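Local coordinates for protein group 1 truncated hemoglobin (Tetrahymena pyriformis, PDB 3AQ9) that binds one heme per subunit, probably carries or holds oxygen at its iron, and is linked to nitric oxide detoxification, at residues A[23-28]-A[48-53]; A[35-40]-A[80-85]; A[54-57]-A[61-64]. The protein carries 1 engineered substitution. All blocks are in the same frame, centred on the assembly; numbering follows the deposited sequence.

Contact 1: A[23-28]-A[48-53]; sequences LFYKKV and KQETDF. Engineered in segment 48-53: E50 (natural residue Gln). With HEM (protoporphyrin IX containing Fe), chain C.
With CG anti to the backbone N (chi1 -171°) and a bend at the next bond, the side chain of E50 leaves helix 43-57 and carries its carboxylate across to F24 and Y25 of helix 13-28, OE2 toward the first and OE1 toward the second. F24 likewise has CG beside its carbonyl carbon (chi1 160°), and its CE2 comes to 3.5 Å from E50 OE2, with the two side chains crossing at about a right angle. E50 is an engineered residue, glutamine in the natural protein. Its OE1 lies near the plane of the Y25 ring, at the hydroxyl edge, while the carboxylate plane is turned 79° from that ring. The separation of E50 OE1 and Y25 OH is modelled too short to be trusted, so the firmer evidence for the polar network comes from their other partners. Y25 OH is hydrogen-bonded to water 1 at 3.0 Å, and the oxygen of water 1 binds the heme iron at 2.2 Å. E50 OE1 is 3.1 Å from the oxygen of the same water and is hydrogen-bonded to the side-chain NE2 of Q46, one turn earlier on its helix. The tyrosine is also packed: F24 CE2 lies over one face of its ring, toward the rim, and F38 meets it edge-to-face. Helix 43-57 also borders the porphyrin, F53 CE2 lying 3.7 Å from HEM CAC. Y25, Q46 and the substituted position probably correspond to B10, E7 and E11, whose network in the natural protein is critical for the stability of bound oxygen; the arrangement is the distal heme pocket of a 2/2-fold group 1 truncated hemoglobin.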
loop_
_atom_site.group_PDB
_atom_site.type_symbol
_atom_site.label_atom_id
_atom_site.label_comp_id
_atom_site.label_asym_id
_atom_site.label_seq_id
_atom_site.Cartn_x
_atom_site.Cartn_y
_atom_site.Cartn_z
ATOM N N LEU A 23 -8.705 3.836 4.106
ATOM C CA LEU A 23 -9.690 3.628 3.011
ATOM C C LEU A 23 -9.256 2.456 2.130
ATOM O O LEU A 23 -10.050 1.559 1.744
ATOM C CB LEU A 23 -9.825 4.883 2.126
ATOM C CG LEU A 23 -10.794 4.756 0.931
ATOM C CD1 LEU A 23 -12.189 4.032 1.311
ATOM C CD2 LEU A 23 -10.972 6.210 0.255
ATOM N N PHE A 24 -7.963 2.367 1.867
ATOM C CA PHE A 24 -7.423 1.275 1.104
ATOM C C PHE A 24 -7.688 -0.016 1.864
ATOM O O PHE A 24 -8.168 -0.992 1.248
ATOM C CB PHE A 24 -5.921 1.553 1.006
ATOM C CG PHE A 24 -5.049 0.344 0.681
ATOM C CD1 PHE A 24 -5.060 -0.200 -0.644
ATOM C CD2 PHE A 24 -4.231 -0.231 1.650
ATOM C CE1 PHE A 24 -4.238 -1.315 -0.920
ATOM C CE2 PHE A 24 -3.374 -1.334 1.337
ATOM C CZ PHE A 24 -3.376 -1.853 0.076
ATOM N N TYR A 25 -7.465 -0.062 3.183
ATOM C CA TYR A 25 -7.857 -1.348 3.870
ATOM C C TYR A 25 -9.360 -1.591 3.856
ATOM O O TYR A 25 -9.744 -2.772 3.904
ATOM C CB TYR A 25 -7.286 -1.411 5.309
ATOM C CG TYR A 25 -5.889 -1.967 5.165
ATOM C CD1 TYR A 25 -4.760 -1.195 5.433
ATOM C CD2 TYR A 25 -5.746 -3.285 4.665
ATOM C CE1 TYR A 25 -3.470 -1.725 5.150
ATOM C CE2 TYR A 25 -4.539 -3.790 4.460
ATOM C CZ TYR A 25 -3.435 -3.034 4.698
ATOM O OH TYR A 25 -2.313 -3.788 4.391
ATOM N N LYS A 26 -10.236 -0.571 3.912
ATOM C CA LYS A 26 -11.656 -0.877 3.783
ATOM C C LYS A 26 -11.891 -1.612 2.452
ATOM O O LYS A 26 -12.721 -2.545 2.391
ATOM C CB LYS A 26 -12.491 0.446 3.816
ATOM C CG LYS A 26 -13.962 0.309 3.603
ATOM C CD LYS A 26 -14.540 1.706 3.525
ATOM C CE LYS A 26 -16.043 1.929 3.533
ATOM N NZ LYS A 26 -16.608 1.042 2.557
ATOM N N LYS A 27 -11.189 -1.218 1.391
ATOM C CA LYS A 27 -11.448 -1.895 0.106
ATOM C C LYS A 27 -10.784 -3.254 0.137
ATOM O O LYS A 27 -11.381 -4.234 -0.307
ATOM C CB LYS A 27 -10.796 -1.070 -1.032
ATOM C CG LYS A 27 -11.662 0.241 -1.193
ATOM C CD LYS A 27 -11.001 1.002 -2.429
ATOM C CE LYS A 27 -11.693 2.416 -2.579
ATOM N NZ LYS A 27 -13.105 2.315 -2.957
ATOM N N VAL A 28 -9.540 -3.315 0.630
ATOM C CA VAL A 28 -8.836 -4.652 0.633
ATOM C C VAL A 28 -9.621 -5.674 1.471
ATOM O O VAL A 28 -9.752 -6.845 1.052
ATOM C CB VAL A 28 -7.405 -4.448 1.214
ATOM C CG1 VAL A 28 -6.743 -5.767 1.655
ATOM C CG2 VAL A 28 -6.490 -3.722 0.187
ATOM N N LYS A 48 -0.509 1.485 10.780
ATOM C CA LYS A 48 0.597 2.358 11.112
ATOM C C LYS A 48 1.886 2.000 10.335
ATOM O O LYS A 48 2.557 2.880 9.716
ATOM C CB LYS A 48 0.944 2.194 12.565
ATOM C CG LYS A 48 1.974 3.272 13.032
ATOM C CD LYS A 48 3.339 2.579 13.293
ATOM C CE LYS A 48 4.062 3.499 14.348
ATOM N NZ LYS A 48 4.898 4.455 13.511
ATOM N N GLN A 49 2.233 0.716 10.282
ATOM C CA GLN A 49 3.430 0.335 9.523
ATOM C C GLN A 49 3.312 0.694 8.075
ATOM O O GLN A 49 4.255 1.145 7.399
ATOM C CB GLN A 49 3.620 -1.222 9.622
ATOM C CG GLN A 49 3.999 -1.634 11.021
ATOM C CD GLN A 49 5.320 -0.926 11.441
ATOM O OE1 GLN A 49 6.339 -1.126 10.829
ATOM N NE2 GLN A 49 5.289 -0.177 12.416
ATOM N N GLU A 50 2.179 0.360 7.478
ATOM C CA GLU A 50 1.998 0.628 6.051
ATOM C C GLU A 50 1.921 2.119 5.724
ATOM O O GLU A 50 2.434 2.582 4.684
ATOM C CB GLU A 50 0.740 -0.147 5.601
ATOM C CG GLU A 50 0.542 -0.141 4.150
ATOM C CD GLU A 50 0.059 -1.557 3.664
ATOM O OE1 GLU A 50 -0.511 -2.433 4.491
ATOM O OE2 GLU A 50 -0.087 -1.583 2.471
ATOM N N THR A 51 1.310 2.882 6.600
ATOM C CA THR A 51 1.371 4.368 6.416
ATOM C C THR A 51 2.871 4.787 6.468
ATOM O O THR A 51 3.326 5.557 5.597
ATOM C CB THR A 51 0.627 5.103 7.502
ATOM O OG1 THR A 51 -0.779 4.701 7.478
ATOM C CG2 THR A 51 0.693 6.656 7.288
ATOM N N ASP A 52 3.627 4.281 7.442
ATOM C CA ASP A 52 5.075 4.713 7.462
ATOM C C ASP A 52 5.767 4.225 6.184
ATOM O O ASP A 52 6.639 4.927 5.653
ATOM C CB ASP A 52 5.814 4.033 8.631
ATOM C CG ASP A 52 5.407 4.605 10.006
ATOM O OD1 ASP A 52 5.731 3.973 11.046
ATOM O OD2 ASP A 52 4.836 5.723 10.098
ATOM N N PHE A 53 5.466 3.016 5.754
ATOM C CA PHE A 53 6.171 2.462 4.583
ATOM C C PHE A 53 5.851 3.244 3.289
ATOM O O PHE A 53 6.745 3.678 2.561
ATOM C CB PHE A 53 5.771 0.985 4.334
ATOM C CG PHE A 53 6.626 0.353 3.287
ATOM C CD1 PHE A 53 7.952 0.127 3.570
ATOM C CD2 PHE A 53 6.065 -0.088 2.049
ATOM C CE1 PHE A 53 8.814 -0.527 2.610
ATOM C CE2 PHE A 53 6.892 -0.695 1.100
ATOM C CZ PHE A 53 8.278 -0.942 1.371
HETATM C CHA HEM C . 2.758 -7.025 6.090
HETATM C CHB HEM C . -0.553 -9.025 3.064
HETATM C CHC HEM C . 1.276 -6.482 -0.600
HETATM C CHD HEM C . 3.419 -3.569 2.714
HETATM C C1A HEM C . 1.715 -7.779 5.579
HETATM C C2A HEM C . 0.936 -8.786 6.316
HETATM C C3A HEM C . 0.030 -9.281 5.501
HETATM C C4A HEM C . 0.196 -8.694 4.190
HETATM C CMA HEM C . -1.070 -10.331 5.732
HETATM C CAA HEM C . 1.096 -9.030 7.870
HETATM C CBA HEM C . 1.383 -10.379 8.565
HETATM C CGA HEM C . 0.950 -9.904 10.083
HETATM O O1A HEM C . 1.775 -9.177 10.746
HETATM O O2A HEM C . -0.281 -9.851 10.470
HETATM C C1B HEM C . -0.238 -8.523 1.769
HETATM C C2B HEM C . -0.855 -9.097 0.585
HETATM C C3B HEM C . -0.267 -8.457 -0.439
HETATM C C4B HEM C . 0.608 -7.480 0.156
HETATM C CMB HEM C . -1.885 -10.221 0.491
HETATM C CAB HEM C . -0.537 -8.748 -1.921
HETATM C CBB HEM C . 0.577 -8.822 -2.632
HETATM C C1C HEM C . 1.963 -5.412 -0.001
HETATM C C2C HEM C . 2.432 -4.243 -0.704
HETATM C C3C HEM C . 2.988 -3.463 0.245
HETATM C C4C HEM C . 2.885 -4.094 1.527
HETATM C CMC HEM C . 2.233 -3.998 -2.257
HETATM C CAC HEM C . 3.620 -2.028 0.109
HETATM C CBC HEM C . 3.962 -1.543 -1.084
HETATM C C1D HEM C . 3.433 -4.293 3.912
HETATM C C2D HEM C . 4.030 -3.755 5.106
HETATM C C3D HEM C . 3.845 -4.800 6.089
HETATM C C4D HEM C . 3.162 -5.845 5.399
HETATM C CMD HEM C . 4.748 -2.422 5.364
HETATM C CAD HEM C . 4.269 -4.747 7.532
HETATM C CBD HEM C . 5.647 -5.190 7.782
HETATM C CGD HEM C . 5.976 -4.945 9.273
HETATM O O1D HEM C . 7.150 -4.928 9.630
HETATM O O2D HEM C . 5.008 -5.062 10.140
HETATM N NA HEM C . 1.212 -7.787 4.287
HETATM N NB HEM C . 0.723 -7.508 1.597
HETATM N NC HEM C . 2.252 -5.315 1.329
HETATM N ND HEM C . 2.826 -5.568 4.067
HETATM FE FE HEM C . 1.771 -6.576 2.818
HETATM O O HOH W 1 0.073 -5.231 3.225
#

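Contact 2: A[35-40]-A[80-85]; sequences KHFFKN and NLHFDA. With HEM (protoporphyrin IX containing Fe), chain C.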
loop_
_atom_site.group_PDB
_atom_site.type_symbol
_atom_site.label_atom_id
_atom_site.label_comp_id
_atom_site.label_asym_id
_atom_site.label_seq_id
_atom_site.Cartn_x
_atom_site.Cartn_y
_atom_site.Cartn_z
ATOM N N LYS A 35 -8.749 -10.390 1.073
ATOM C CA LYS A 35 -9.114 -9.945 2.412
ATOM C C LYS A 35 -8.687 -10.961 3.455
ATOM O O LYS A 35 -8.368 -10.647 4.601
ATOM C CB LYS A 35 -10.637 -9.728 2.502
ATOM C CG LYS A 35 -11.514 -11.037 2.309
ATOM C CD LYS A 35 -12.943 -10.708 2.295
ATOM C CE LYS A 35 -13.681 -12.108 2.582
ATOM N NZ LYS A 35 -15.009 -11.945 2.167
ATOM N N HIS A 36 -8.725 -12.244 3.070
ATOM C CA HIS A 36 -8.475 -13.275 4.114
ATOM C C HIS A 36 -7.029 -13.297 4.639
ATOM O O HIS A 36 -6.804 -13.879 5.676
ATOM C CB HIS A 36 -8.745 -14.659 3.499
ATOM C CG HIS A 36 -8.194 -14.794 2.109
ATOM N ND1 HIS A 36 -8.837 -14.287 0.989
ATOM C CD2 HIS A 36 -7.047 -15.403 1.656
ATOM C CE1 HIS A 36 -8.169 -14.685 -0.091
ATOM N NE2 HIS A 36 -7.053 -15.313 0.279
ATOM N N PHE A 37 -6.039 -12.749 3.890
ATOM C CA PHE A 37 -4.669 -12.745 4.353
ATOM C C PHE A 37 -4.515 -11.975 5.669
ATOM O O PHE A 37 -3.587 -12.234 6.432
ATOM C CB PHE A 37 -3.712 -12.149 3.309
ATOM C CG PHE A 37 -3.513 -13.086 2.161
ATOM C CD1 PHE A 37 -4.235 -12.898 0.995
ATOM C CD2 PHE A 37 -2.608 -14.137 2.267
ATOM C CE1 PHE A 37 -4.126 -13.797 -0.104
ATOM C CE2 PHE A 37 -2.463 -15.023 1.189
ATOM C CZ PHE A 37 -3.259 -14.854 0.028
ATOM N N PHE A 38 -5.467 -11.073 5.917
ATOM C CA PHE A 38 -5.419 -10.241 7.104
ATOM C C PHE A 38 -6.243 -10.736 8.247
ATOM O O PHE A 38 -6.474 -9.972 9.232
ATOM C CB PHE A 38 -5.901 -8.850 6.687
ATOM C CG PHE A 38 -5.033 -8.250 5.645
ATOM C CD1 PHE A 38 -5.353 -8.361 4.251
ATOM C CD2 PHE A 38 -3.824 -7.640 6.024
ATOM C CE1 PHE A 38 -4.437 -7.930 3.248
ATOM C CE2 PHE A 38 -2.938 -7.094 5.006
ATOM C CZ PHE A 38 -3.241 -7.238 3.630
ATOM N N LYS A 39 -6.717 -11.982 8.181
ATOM C CA LYS A 39 -7.646 -12.466 9.211
ATOM C C LYS A 39 -7.062 -12.357 10.626
ATOM O O LYS A 39 -7.791 -12.085 11.622
ATOM C CB LYS A 39 -8.040 -13.947 8.867
ATOM C CG LYS A 39 -8.753 -14.637 10.046
ATOM C CD LYS A 39 -8.669 -16.163 9.935
ATOM C CE LYS A 39 -9.448 -16.827 11.143
ATOM N NZ LYS A 39 -9.023 -18.250 11.159
ATOM N N ASN A 40 -5.781 -12.656 10.784
ATOM C CA ASN A 40 -5.164 -12.621 12.148
ATOM C C ASN A 40 -4.277 -11.402 12.373
ATOM O O ASN A 40 -3.531 -11.361 13.331
ATOM C CB ASN A 40 -4.267 -13.815 12.337
ATOM C CG ASN A 40 -5.043 -15.088 12.396
ATOM O OD1 ASN A 40 -6.095 -15.141 13.008
ATOM N ND2 ASN A 40 -4.563 -16.100 11.707
ATOM N N ASN A 80 0.842 -13.440 -8.243
ATOM C CA ASN A 80 0.555 -12.242 -8.995
ATOM C C ASN A 80 -0.816 -11.643 -8.852
ATOM O O ASN A 80 -0.973 -10.392 -8.763
ATOM C CB ASN A 80 0.747 -12.648 -10.443
ATOM C CG ASN A 80 1.239 -11.583 -11.167
ATOM O OD1 ASN A 80 2.389 -11.029 -10.864
ATOM N ND2 ASN A 80 0.442 -11.236 -12.205
ATOM N N LEU A 81 -1.836 -12.477 -8.803
ATOM C CA LEU A 81 -3.187 -11.848 -8.730
ATOM C C LEU A 81 -3.388 -11.098 -7.417
ATOM O O LEU A 81 -4.219 -10.160 -7.297
ATOM C CB LEU A 81 -4.280 -12.925 -8.902
ATOM C CG LEU A 81 -4.493 -13.703 -7.596
ATOM C CD1 LEU A 81 -5.921 -13.748 -7.377
ATOM C CD2 LEU A 81 -4.018 -14.993 -7.802
ATOM N N HIS A 82 -2.668 -11.525 -6.378
ATOM C CA HIS A 82 -2.804 -10.821 -5.084
ATOM C C HIS A 82 -2.150 -9.443 -5.153
ATOM O O HIS A 82 -2.735 -8.469 -4.676
ATOM C CB HIS A 82 -2.060 -11.570 -3.988
ATOM C CG HIS A 82 -2.551 -12.970 -3.795
ATOM N ND1 HIS A 82 -3.885 -13.300 -3.561
ATOM C CD2 HIS A 82 -1.853 -14.137 -3.773
ATOM C CE1 HIS A 82 -3.977 -14.635 -3.464
ATOM N NE2 HIS A 82 -2.758 -15.153 -3.602
ATOM N N PHE A 83 -0.995 -9.338 -5.833
ATOM C CA PHE A 83 -0.366 -8.017 -5.906
ATOM C C PHE A 83 -1.176 -7.136 -6.822
ATOM O O PHE A 83 -1.345 -5.952 -6.523
ATOM C CB PHE A 83 1.076 -8.186 -6.482
ATOM C CG PHE A 83 1.921 -6.902 -6.358
ATOM C CD1 PHE A 83 2.767 -6.765 -5.287
ATOM C CD2 PHE A 83 1.884 -5.948 -7.396
ATOM C CE1 PHE A 83 3.590 -5.660 -5.130
ATOM C CE2 PHE A 83 2.698 -4.786 -7.298
ATOM C CZ PHE A 83 3.541 -4.649 -6.134
ATOM N N ASP A 84 -1.688 -7.653 -7.945
ATOM C CA ASP A 84 -2.586 -6.813 -8.755
ATOM C C ASP A 84 -3.804 -6.266 -8.005
ATOM O O ASP A 84 -4.206 -5.123 -8.137
ATOM C CB ASP A 84 -3.173 -7.625 -9.927
ATOM C CG ASP A 84 -2.124 -7.887 -11.042
ATOM O OD1 ASP A 84 -2.455 -8.651 -11.954
ATOM O OD2 ASP A 84 -1.004 -7.301 -11.005
ATOM N N ALA A 85 -4.351 -7.082 -7.105
ATOM C CA ALA A 85 -5.509 -6.619 -6.337
ATOM C C ALA A 85 -5.092 -5.478 -5.402
ATOM O O ALA A 85 -5.850 -4.524 -5.217
ATOM C CB ALA A 85 -6.090 -7.836 -5.473
HETATM C CHA HEM C . 2.758 -7.025 6.090
HETATM C CHB HEM C . -0.553 -9.025 3.064
HETATM C CHC HEM C . 1.276 -6.482 -0.600
HETATM C CHD HEM C . 3.419 -3.569 2.714
HETATM C C1A HEM C . 1.715 -7.779 5.579
HETATM C C2A HEM C . 0.936 -8.786 6.316
HETATM C C3A HEM C . 0.030 -9.281 5.501
HETATM C C4A HEM C . 0.196 -8.694 4.190
HETATM C CMA HEM C . -1.070 -10.331 5.732
HETATM C CAA HEM C . 1.096 -9.030 7.870
HETATM C CBA HEM C . 1.383 -10.379 8.565
HETATM C CGA HEM C . 0.950 -9.904 10.083
HETATM O O1A HEM C . 1.775 -9.177 10.746
HETATM O O2A HEM C . -0.281 -9.851 10.470
HETATM C C1B HEM C . -0.238 -8.523 1.769
HETATM C C2B HEM C . -0.855 -9.097 0.585
HETATM C C3B HEM C . -0.267 -8.457 -0.439
HETATM C C4B HEM C . 0.608 -7.480 0.156
HETATM C CMB HEM C . -1.885 -10.221 0.491
HETATM C CAB HEM C . -0.537 -8.748 -1.921
HETATM C CBB HEM C . 0.577 -8.822 -2.632
HETATM C C1C HEM C . 1.963 -5.412 -0.001
HETATM C C2C HEM C . 2.432 -4.243 -0.704
HETATM C C3C HEM C . 2.988 -3.463 0.245
HETATM C C4C HEM C . 2.885 -4.094 1.527
HETATM C CMC HEM C . 2.233 -3.998 -2.257
HETATM C CAC HEM C . 3.620 -2.028 0.109
HETATM C CBC HEM C . 3.962 -1.543 -1.084
HETATM C C1D HEM C . 3.433 -4.293 3.912
HETATM C C2D HEM C . 4.030 -3.755 5.106
HETATM C C3D HEM C . 3.845 -4.800 6.089
HETATM C C4D HEM C . 3.162 -5.845 5.399
HETATM C CMD HEM C . 4.748 -2.422 5.364
HETATM C CAD HEM C . 4.269 -4.747 7.532
HETATM C CBD HEM C . 5.647 -5.190 7.782
HETATM C CGD HEM C . 5.976 -4.945 9.273
HETATM O O1D HEM C . 7.150 -4.928 9.630
HETATM O O2D HEM C . 5.008 -5.062 10.140
HETATM N NA HEM C . 1.212 -7.787 4.287
HETATM N NB HEM C . 0.723 -7.508 1.597
HETATM N NC HEM C . 2.252 -5.315 1.329
HETATM N ND HEM C . 2.826 -5.568 4.067
HETATM FE FE HEM C . 1.771 -6.576 2.818
HETATM O O HOH W 1 0.073 -5.231 3.225
#
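F37 and H82 make a T-shaped aromatic pair: the edge of the phenylalanine points at the face of the imidazole, with ring centroids 4.7 Å apart and planes at 76°. The leading atom of that edge is F37 CE1, which stands 3.5 Å from H82 CE1 and lies over the imidazole toward the rim. L81 CG lies over the opposite face, toward its rim, so both faces of the imidazole have a neighbour. A polar bond fixes its rotation, since ND1 is hydrogen-bonded to the backbone oxygen of R33, in the loop leading to 35-40. Trading H82 for an alanine would probably leave the R33 carbonyl without this partner and the F37 ring less restrained at that edge.

Apolar contacts with the porphyrin form the second group. F37, its CG anti to the carbonyl carbon (chi1 -73°), brings CD1 to 3.6 Å from the methyl HEM CMB. F38 touches the macrocycle itself, CZ lying 3.3 Å from the bridging carbon HEM CHB, while the methyl CMA sits over one face of its ring. From helix 80-96, H82 packs its CB 3.8 Å from the vinyl carbon HEM CAB. On the same helix, F83 CE1 comes to 3.6 Å from the methyl HEM CMC. F83 is backed by R115 and M118 of helix 115-118. Together the loop after helix 13-28 and the first turns of helix 80-96 form part of the wall of the globin heme pocket, meeting the methyls CMA, CMB and CMC and the vinyl CAB/CBB.

Contact 3: A[54-57]-A[61-64]; sequences LTML and PNHY. With HEM (protoporphyrin IX containing Fe), chain C.
At the border of the heme pocket, to which Y64 belongs, the loop that follows helix 43-57 doubles back along the helix's last turn, and T55 and M56 meet P61, N62 and Y64 there. The turn is tight: the CA atoms of M56 and N62 are 4.5 Å apart, and the two segments bury 222 Å² between them. T55 contributes its methyl, CG2 lying 3.5 Å from the carbonyl oxygen of P61 and 3.7 Å from P61 CD. Its hydroxyl is engaged within the helix, OG1 being hydrogen-bonded to the backbone oxygen of T51. M56 leaves the backbone with CG anti to N (chi1 177°), which lays CG alongside N62 before the chain bends. The amide nitrogen N62 ND2 approaches M56 CG at 3.3 Å. Closer to the backbone, M56 CB packs 4.3 Å from Y64 CB.

Y64 then runs on to the cofactor, where its OH is 3.5 Å from the methyl HEM CMD. That hydroxyl is hydrogen-bonded to the backbone oxygen of K67, and the ring meets F53 edge-to-face. Between the two segments, aliphatic carbons rest against a peptide oxygen, an amide and other carbons. The contact thus appears to rest on van der Waals packing, over a connection of three residues, whereas the hydroxyls of T55 and Y64 are satisfied by backbone carbonyls outside this interface.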
loop_
_atom_site.group_PDB
_atom_site.type_symbol
_atom_site.label_atom_id
_atom_site.label_comp_id
_atom_site.label_asym_id
_atom_site.label_seq_id
_atom_site.Cartn_x
_atom_site.Cartn_y
_atom_site.Cartn_z
ATOM N N LEU A 54 4.559 3.470 3.016
ATOM C CA LEU A 54 4.211 4.207 1.817
ATOM C C LEU A 54 4.646 5.658 1.915
ATOM O O LEU A 54 5.013 6.234 0.891
ATOM C CB LEU A 54 2.700 4.131 1.504
ATOM C CG LEU A 54 2.230 2.690 1.218
ATOM C CD1 LEU A 54 0.595 2.810 1.089
ATOM C CD2 LEU A 54 2.902 2.076 -0.028
ATOM N N THR A 55 4.627 6.277 3.098
ATOM C CA THR A 55 5.112 7.660 3.231
ATOM C C THR A 55 6.557 7.686 2.824
ATOM O O THR A 55 6.987 8.574 2.127
ATOM C CB THR A 55 4.984 8.078 4.682
ATOM O OG1 THR A 55 3.515 8.135 4.956
ATOM C CG2 THR A 55 5.516 9.492 4.935
ATOM N N MET A 56 7.313 6.716 3.367
ATOM C CA MET A 56 8.777 6.702 2.999
ATOM C C MET A 56 8.912 6.448 1.476
ATOM O O MET A 56 9.680 7.137 0.760
ATOM C CB MET A 56 9.410 5.522 3.784
ATOM C CG MET A 56 10.971 5.335 3.427
ATOM S SD MET A 56 11.095 4.226 1.972
ATOM C CE MET A 56 10.484 2.650 2.735
ATOM N N LEU A 57 8.187 5.503 0.929
ATOM C CA LEU A 57 8.459 5.082 -0.464
ATOM C C LEU A 57 8.125 6.238 -1.440
ATOM O O LEU A 57 8.768 6.381 -2.509
ATOM C CB LEU A 57 7.526 3.899 -0.806
ATOM C CG LEU A 57 7.932 2.743 -1.593
ATOM C CD1 LEU A 57 9.444 2.240 -1.125
ATOM C CD2 LEU A 57 6.979 1.647 -1.470
ATOM N N PRO A 61 8.526 11.864 4.859
ATOM C CA PRO A 61 9.506 11.554 5.902
ATOM C C PRO A 61 9.749 10.049 6.010
ATOM O O PRO A 61 8.884 9.258 5.692
ATOM C CB PRO A 61 8.798 12.014 7.182
ATOM C CG PRO A 61 7.890 13.177 6.699
ATOM C CD PRO A 61 7.376 12.667 5.431
ATOM N N ASN A 62 10.983 9.665 6.324
ATOM C CA ASN A 62 11.313 8.243 6.412
ATOM C C ASN A 62 11.389 7.861 7.886
ATOM O O ASN A 62 12.404 8.112 8.578
ATOM C CB ASN A 62 12.690 8.067 5.731
ATOM C CG ASN A 62 13.237 6.653 5.852
ATOM O OD1 ASN A 62 14.402 6.391 5.428
ATOM N ND2 ASN A 62 12.458 5.775 6.349
ATOM N N HIS A 63 10.285 7.313 8.383
ATOM C CA HIS A 63 10.252 6.763 9.742
ATOM C C HIS A 63 9.838 5.282 9.731
ATOM O O HIS A 63 9.373 4.783 10.767
ATOM C CB HIS A 63 9.185 7.560 10.594
ATOM C CG HIS A 63 9.556 9.007 10.741
ATOM N ND1 HIS A 63 10.807 9.389 11.193
ATOM C CD2 HIS A 63 8.880 10.155 10.464
ATOM C CE1 HIS A 63 10.895 10.714 11.176
ATOM N NE2 HIS A 63 9.727 11.203 10.775
ATOM N N TYR A 64 10.077 4.579 8.603
ATOM C CA TYR A 64 9.630 3.211 8.505
ATOM C C TYR A 64 10.657 2.341 9.208
ATOM O O TYR A 64 11.837 2.318 8.771
ATOM C CB TYR A 64 9.554 2.805 7.057
ATOM C CG TYR A 64 9.159 1.351 6.915
ATOM C CD1 TYR A 64 7.897 0.960 7.429
ATOM C CD2 TYR A 64 10.044 0.422 6.450
ATOM C CE1 TYR A 64 7.486 -0.345 7.350
ATOM C CE2 TYR A 64 9.645 -0.938 6.339
ATOM C CZ TYR A 64 8.335 -1.297 6.871
ATOM O OH TYR A 64 7.966 -2.648 6.800
HETATM C CHA HEM C . 2.758 -7.025 6.090
HETATM C CHB HEM C . -0.553 -9.025 3.064
HETATM C CHC HEM C . 1.276 -6.482 -0.600
HETATM C CHD HEM C . 3.419 -3.569 2.714
HETATM C C1A HEM C . 1.715 -7.779 5.579
HETATM C C2A HEM C . 0.936 -8.786 6.316
HETATM C C3A HEM C . 0.030 -9.281 5.501
HETATM C C4A HEM C . 0.196 -8.694 4.190
HETATM C CMA HEM C . -1.070 -10.331 5.732
HETATM C CAA HEM C . 1.096 -9.030 7.870
HETATM C CBA HEM C . 1.383 -10.379 8.565
HETATM C CGA HEM C . 0.950 -9.904 10.083
HETATM O O1A HEM C . 1.775 -9.177 10.746
HETATM O O2A HEM C . -0.281 -9.851 10.470
HETATM C C1B HEM C . -0.238 -8.523 1.769
HETATM C C2B HEM C . -0.855 -9.097 0.585
HETATM C C3B HEM C . -0.267 -8.457 -0.439
HETATM C C4B HEM C . 0.608 -7.480 0.156
HETATM C CMB HEM C . -1.885 -10.221 0.491
HETATM C CAB HEM C . -0.537 -8.748 -1.921
HETATM C CBB HEM C . 0.577 -8.822 -2.632
HETATM C C1C HEM C . 1.963 -5.412 -0.001
HETATM C C2C HEM C . 2.432 -4.243 -0.704
HETATM C C3C HEM C . 2.988 -3.463 0.245
HETATM C C4C HEM C . 2.885 -4.094 1.527
HETATM C CMC HEM C . 2.233 -3.998 -2.257
HETATM C CAC HEM C . 3.620 -2.028 0.109
HETATM C CBC HEM C . 3.962 -1.543 -1.084
HETATM C C1D HEM C . 3.433 -4.293 3.912
HETATM C C2D HEM C . 4.030 -3.755 5.106
HETATM C C3D HEM C . 3.845 -4.800 6.089
HETATM C C4D HEM C . 3.162 -5.845 5.399
HETATM C CMD HEM C . 4.748 -2.422 5.364
HETATM C CAD HEM C . 4.269 -4.747 7.532
HETATM C CBD HEM C . 5.647 -5.190 7.782
HETATM C CGD HEM C . 5.976 -4.945 9.273
HETATM O O1D HEM C . 7.150 -4.928 9.630
HETATM O O2D HEM C . 5.008 -5.062 10.140
HETATM N NA HEM C . 1.212 -7.787 4.287
HETATM N NB HEM C . 0.723 -7.508 1.597
HETATM N NC HEM C . 2.252 -5.315 1.329
HETATM N ND HEM C . 2.826 -5.568 4.067
HETATM FE FE HEM C . 1.771 -6.576 2.818
HETATM O O HOH W 1 0.073 -5.231 3.225
#

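In the fold
Heme is the common element: all three contacts touch it. Contact 1 lies on the side of the iron-bound water, whereas H73, the predicted proximal ligand, belongs to none of them. Contacts 1 and 2 have centres 13 Å apart and join where V28 CG1 packs 3.5 Å from F38 CE1. Contacts 1 and 3 share helix 43-57, with centres also 13 Å apart, and F53 CD1 meets Y64 CE2 at 3.4 Å. Contacts 2 and 3 lie on opposite sides of the chain's centre, about 22 Å between centres and about 9 Å between nearest atoms; contact 1 is the one that touches both. Along the chain, contact 3 is nested inside the loop that contact 2 closes.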